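Local coordinates for protein putative transcriptional regulator (Streptomyces coelicolor, PDB 2ZB9) that probably binds DNA through an N-terminal helix-turn-helix domain and regulates transcription as a member of the TetR family, at residues F76-D87 with Y136-R147. Residues are numbered along the deposited sequence; the frame is centred on the assembly and turned at random.
Sequences FHAVEDTLAFPD and YSAQRRALAAER
Residues 76-83 and 136-147 are helical and run nearly parallel, with the axes of the two segments 11.6 Å apart at closest approach and 14° between their directions; the first helix is kinked where N of Asp81 and Thr82 lacks a bond to the turn before. Phe76 lies beside Tyr136, and Phe85, in the following loop, beside Arg147. Phe76 is a knob among Tyr136, Gln139, Arg140 and Leu143. Its CG is anti to the backbone N (chi1 178°), which sends the ring across to helix 126-153. The Gln139 amide stacks on one face, the planes 14° apart, and water 1 sits over the opposite face. CD1 of Tyr136 meets the ring edge, 3.8 Å from CD2 of Phe76.

The Arg140 side chain reaches across to helix 67-83. Its chain bends at chi2 and chi3, and Leu83 packs over one guanidinium face. NH2 donates to Leu83 O at 3.1 Å, from above the carbonyl plane. NH1 bonds to two waters, which donate to the carbonyl oxygens of Phe76 and Glu80. Arg140 thus meets three carbonyls along the last turns of helix 67-83, one directly and two through water.

The Phe85 side chain points toward helix 126-153, with CZ 3.5 Å from Ala144 CB. Arg147 NE donates to Pro86 O at 3.0 Å. Asp87 OD2 lies over the guanidinium face, a salt bridge of charge alone; Arg147 NH2 has a salt bridge to Asp94.

As in other TetR-family regulators, helix 67-83 probably links the DNA-binding and C-terminal domains; this contact packs it against helix 126-153. Gln98 of helix 91-108 also bonds Leu83 O, and helix 163-179 brings Trp171 against Phe85 and Ala144.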
loop_
_atom_site.group_PDB
_atom_site.type_symbol
_atom_site.label_atom_id
_atom_site.label_comp_id
_atom_site.label_asym_id
_atom_site.label_seq_id
_atom_site.Cartn_x
_atom_site.Cartn_y
_atom_site.Cartn_z
ATOM N N PHE A 76 11.189 9.894 9.952
ATOM C CA PHE A 76 10.029 10.736 10.236
ATOM C C PHE A 76 10.442 12.199 10.434
ATOM O O PHE A 76 9.839 13.115 9.868
ATOM C CB PHE A 76 9.286 10.210 11.473
ATOM C CG PHE A 76 8.100 11.046 11.871
ATOM C CD1 PHE A 76 8.270 12.217 12.616
ATOM C CD2 PHE A 76 6.812 10.678 11.482
ATOM C CE1 PHE A 76 7.175 13.010 12.967
ATOM C CE2 PHE A 76 5.712 11.460 11.825
ATOM C CZ PHE A 76 5.891 12.633 12.572
ATOM N N HIS A 77 11.481 12.417 11.229
ATOM C CA HIS A 77 11.949 13.775 11.484
ATOM C C HIS A 77 12.664 14.436 10.303
ATOM O O HIS A 77 12.726 15.658 10.217
ATOM C CB HIS A 77 12.829 13.772 12.733
ATOM C CG HIS A 77 12.056 13.499 13.985
ATOM N ND1 HIS A 77 11.301 14.465 14.615
ATOM C CD2 HIS A 77 11.835 12.348 14.662
ATOM C CE1 HIS A 77 10.647 13.921 15.624
ATOM N NE2 HIS A 77 10.952 12.638 15.674
ATOM N N ALA A 78 13.187 13.633 9.385
ATOM C CA ALA A 78 13.868 14.179 8.217
ATOM C C ALA A 78 12.890 14.727 7.169
ATOM O O ALA A 78 13.211 15.674 6.456
ATOM C CB ALA A 78 14.753 13.110 7.585
ATOM N N VAL A 79 11.704 14.131 7.073
ATOM C CA VAL A 79 10.716 14.564 6.088
ATOM C C VAL A 79 9.560 15.359 6.681
ATOM O O VAL A 79 8.707 15.864 5.952
ATOM C CB VAL A 79 10.127 13.347 5.315
ATOM C CG1 VAL A 79 11.237 12.598 4.593
ATOM C CG2 VAL A 79 9.401 12.414 6.268
ATOM N N GLU A 80 9.545 15.489 8.002
ATOM C CA GLU A 80 8.475 16.198 8.693
ATOM C C GLU A 80 8.112 17.573 8.145
ATOM O O GLU A 80 6.950 17.825 7.835
ATOM C CB GLU A 80 8.797 16.314 10.187
ATOM C CG GLU A 80 7.726 17.043 10.986
ATOM C CD GLU A 80 7.913 16.911 12.489
ATOM O OE1 GLU A 80 9.068 16.747 12.940
ATOM O OE2 GLU A 80 6.906 16.987 13.222
ATOM N N ASP A 81 9.092 18.466 8.036
ATOM C CA ASP A 81 8.831 19.813 7.536
ATOM C C ASP A 81 8.319 19.803 6.104
ATOM O O ASP A 81 7.357 20.494 5.761
ATOM C CB ASP A 81 10.098 20.665 7.609
ATOM C CG ASP A 81 10.485 21.019 9.034
ATOM O OD1 ASP A 81 11.439 21.807 9.212
ATOM O OD2 ASP A 81 9.839 20.516 9.979
ATOM N N THR A 82 8.977 19.013 5.268
ATOM C CA THR A 82 8.613 18.894 3.866
ATOM C C THR A 82 7.209 18.318 3.663
ATOM O O THR A 82 6.520 18.691 2.714
ATOM C CB THR A 82 9.624 17.999 3.131
ATOM O OG1 THR A 82 10.951 18.480 3.382
ATOM C CG2 THR A 82 9.364 18.008 1.633
ATOM N N LEU A 83 6.784 17.415 4.548
ATOM C CA LEU A 83 5.467 16.793 4.409
ATOM C C LEU A 83 4.377 17.408 5.279
ATOM O O LEU A 83 3.255 16.900 5.317
ATOM C CB LEU A 83 5.547 15.288 4.690
ATOM C CG LEU A 83 6.478 14.469 3.792
ATOM C CD1 LEU A 83 6.350 12.988 4.144
ATOM C CD2 LEU A 83 6.121 14.702 2.319
ATOM N N ALA A 84 4.698 18.501 5.963
ATOM C CA ALA A 84 3.721 19.178 6.814
ATOM C C ALA A 84 2.531 19.662 5.980
ATOM O O ALA A 84 2.679 19.978 4.795
ATOM C CB ALA A 84 4.378 20.366 7.533
ATOM N N PHE A 85 1.361 19.745 6.609
ATOM C CA PHE A 85 0.148 20.169 5.915
ATOM C C PHE A 85 -0.132 21.660 5.916
ATOM O O PHE A 85 -0.232 22.286 6.971
ATOM C CB PHE A 85 -1.092 19.464 6.486
ATOM C CG PHE A 85 -1.233 18.036 6.056
ATOM C CD1 PHE A 85 -0.533 17.024 6.707
ATOM C CD2 PHE A 85 -2.023 17.707 4.957
ATOM C CE1 PHE A 85 -0.611 15.704 6.267
ATOM C CE2 PHE A 85 -2.106 16.397 4.514
ATOM C CZ PHE A 85 -1.394 15.389 5.174
ATOM N N PRO A 86 -0.259 22.253 4.725
ATOM C CA PRO A 86 -0.549 23.685 4.687
ATOM C C PRO A 86 -1.967 23.784 5.234
ATOM O O PRO A 86 -2.765 22.870 5.038
ATOM C CB PRO A 86 -0.509 24.010 3.193
ATOM C CG PRO A 86 0.393 22.960 2.625
ATOM C CD PRO A 86 -0.037 21.723 3.369
ATOM N N ASP A 87 -2.287 24.868 5.924
ATOM C CA ASP A 87 -3.629 25.025 6.465
ATOM C C ASP A 87 -4.051 26.455 6.153
ATOM O O ASP A 87 -4.123 27.303 7.037
ATOM C CB ASP A 87 -3.621 24.764 7.974
ATOM C CG ASP A 87 -5.003 24.446 8.519
ATOM O OD1 ASP A 87 -5.124 24.208 9.741
ATOM O OD2 ASP A 87 -5.971 24.431 7.732
ATOM N N TYR A 136 6.311 6.022 12.567
ATOM C CA TYR A 136 6.029 6.706 11.313
ATOM C C TYR A 136 4.566 6.830 10.880
ATOM O O TYR A 136 3.967 7.893 11.014
ATOM C CB TYR A 136 6.820 6.073 10.160
ATOM C CG TYR A 136 6.775 6.918 8.908
ATOM C CD1 TYR A 136 7.536 8.088 8.810
ATOM C CD2 TYR A 136 5.929 6.591 7.847
ATOM C CE1 TYR A 136 7.454 8.910 7.690
ATOM C CE2 TYR A 136 5.837 7.406 6.721
ATOM C CZ TYR A 136 6.600 8.564 6.650
ATOM O OH TYR A 136 6.511 9.382 5.546
ATOM N N SER A 137 3.990 5.747 10.367
ATOM C CA SER A 137 2.627 5.800 9.843
ATOM C C SER A 137 1.514 6.301 10.756
ATOM O O SER A 137 0.666 7.074 10.311
ATOM C CB SER A 137 2.230 4.439 9.246
ATOM O OG SER A 137 2.202 3.422 10.226
ATOM N N ALA A 138 1.491 5.873 12.014
ATOM C CA ALA A 138 0.430 6.326 12.909
ATOM C C ALA A 138 0.402 7.846 13.003
ATOM O O ALA A 138 -0.662 8.460 12.927
ATOM C CB ALA A 138 0.596 5.719 14.302
ATOM N N GLN A 139 1.575 8.451 13.168
ATOM C CA GLN A 139 1.672 9.898 13.268
ATOM C C GLN A 139 1.391 10.576 11.923
ATOM O O GLN A 139 0.784 11.635 11.891
ATOM C CB GLN A 139 3.063 10.310 13.755
ATOM C CG GLN A 139 3.517 9.627 15.031
ATOM C CD GLN A 139 4.961 9.952 15.371
ATOM O OE1 GLN A 139 5.278 11.074 15.772
ATOM N NE2 GLN A 139 5.848 8.976 15.192
ATOM N N ARG A 140 1.839 9.984 10.816
ATOM C CA ARG A 140 1.572 10.602 9.515
ATOM C C ARG A 140 0.057 10.663 9.343
ATOM O O ARG A 140 -0.498 11.694 8.957
ATOM C CB ARG A 140 2.180 9.787 8.365
ATOM C CG ARG A 140 3.710 9.739 8.308
ATOM C CD ARG A 140 4.348 11.120 8.145
ATOM N NE ARG A 140 3.540 12.022 7.328
ATOM C CZ ARG A 140 3.672 13.344 7.335
ATOM N NH1 ARG A 140 4.595 13.913 8.107
ATOM N NH2 ARG A 140 2.844 14.105 6.631
ATOM N N ARG A 141 -0.606 9.548 9.644
ATOM C CA ARG A 141 -2.059 9.463 9.542
ATOM C C ARG A 141 -2.778 10.502 10.376
ATOM O O ARG A 141 -3.723 11.131 9.906
ATOM C CB ARG A 141 -2.556 8.097 9.991
ATOM C CG ARG A 141 -2.483 7.035 8.943
ATOM C CD ARG A 141 -3.444 5.924 9.304
ATOM N NE ARG A 141 -3.480 4.934 8.250
ATOM C CZ ARG A 141 -4.534 4.679 7.492
ATOM N NH1 ARG A 141 -5.674 5.341 7.665
ATOM N NH2 ARG A 141 -4.432 3.760 6.548
ATOM N N ALA A 142 -2.349 10.654 11.627
ATOM C CA ALA A 142 -2.972 11.614 12.531
ATOM C C ALA A 142 -2.828 13.020 11.973
ATOM O O ALA A 142 -3.744 13.829 12.072
ATOM C CB ALA A 142 -2.333 11.526 13.924
ATOM N N LEU A 143 -1.671 13.302 11.383
ATOM C CA LEU A 143 -1.388 14.611 10.796
ATOM C C LEU A 143 -2.352 14.851 9.628
ATOM O O LEU A 143 -2.931 15.924 9.491
ATOM C CB LEU A 143 0.069 14.647 10.307
ATOM C CG LEU A 143 1.134 15.565 10.931
ATOM C CD1 LEU A 143 0.730 16.070 12.319
ATOM C CD2 LEU A 143 2.454 14.797 10.985
ATOM N N ALA A 144 -2.531 13.838 8.791
ATOM C CA ALA A 144 -3.437 13.956 7.658
ATOM C C ALA A 144 -4.907 14.032 8.108
ATOM O O ALA A 144 -5.667 14.897 7.659
ATOM C CB ALA A 144 -3.231 12.778 6.714
ATOM N N ALA A 145 -5.309 13.131 8.999
ATOM C CA ALA A 145 -6.688 13.116 9.479
ATOM C C ALA A 145 -7.031 14.449 10.140
ATOM O O ALA A 145 -8.155 14.938 10.035
ATOM C CB ALA A 145 -6.886 11.971 10.463
ATOM N N GLU A 146 -6.046 15.038 10.807
ATOM C CA GLU A 146 -6.235 16.317 11.478
ATOM C C GLU A 146 -6.540 17.426 10.474
ATOM O O GLU A 146 -7.456 18.224 10.673
ATOM C CB GLU A 146 -4.982 16.655 12.274
ATOM C CG GLU A 146 -5.126 17.785 13.256
ATOM C CD GLU A 146 -4.132 17.639 14.389
ATOM O OE1 GLU A 146 -4.359 16.772 15.272
ATOM O OE2 GLU A 146 -3.118 18.372 14.384
ATOM N N ARG A 147 -5.769 17.481 9.397
ATOM C CA ARG A 147 -5.996 18.493 8.374
ATOM C C ARG A 147 -7.391 18.286 7.780
ATOM O O ARG A 147 -8.142 19.239 7.584
ATOM C CB ARG A 147 -4.947 18.385 7.263
ATOM C CG ARG A 147 -5.189 19.351 6.109
ATOM C CD ARG A 147 -5.129 20.801 6.592
ATOM N NE ARG A 147 -5.505 21.761 5.559
ATOM C CZ ARG A 147 -6.748 22.179 5.335
ATOM N NH1 ARG A 147 -7.751 21.725 6.074
ATOM N NH2 ARG A 147 -6.989 23.065 4.377
HETATM O O HOH W 1 7.066 13.081 9.235
HETATM O O HOH W 2 4.729 16.826 8.595
#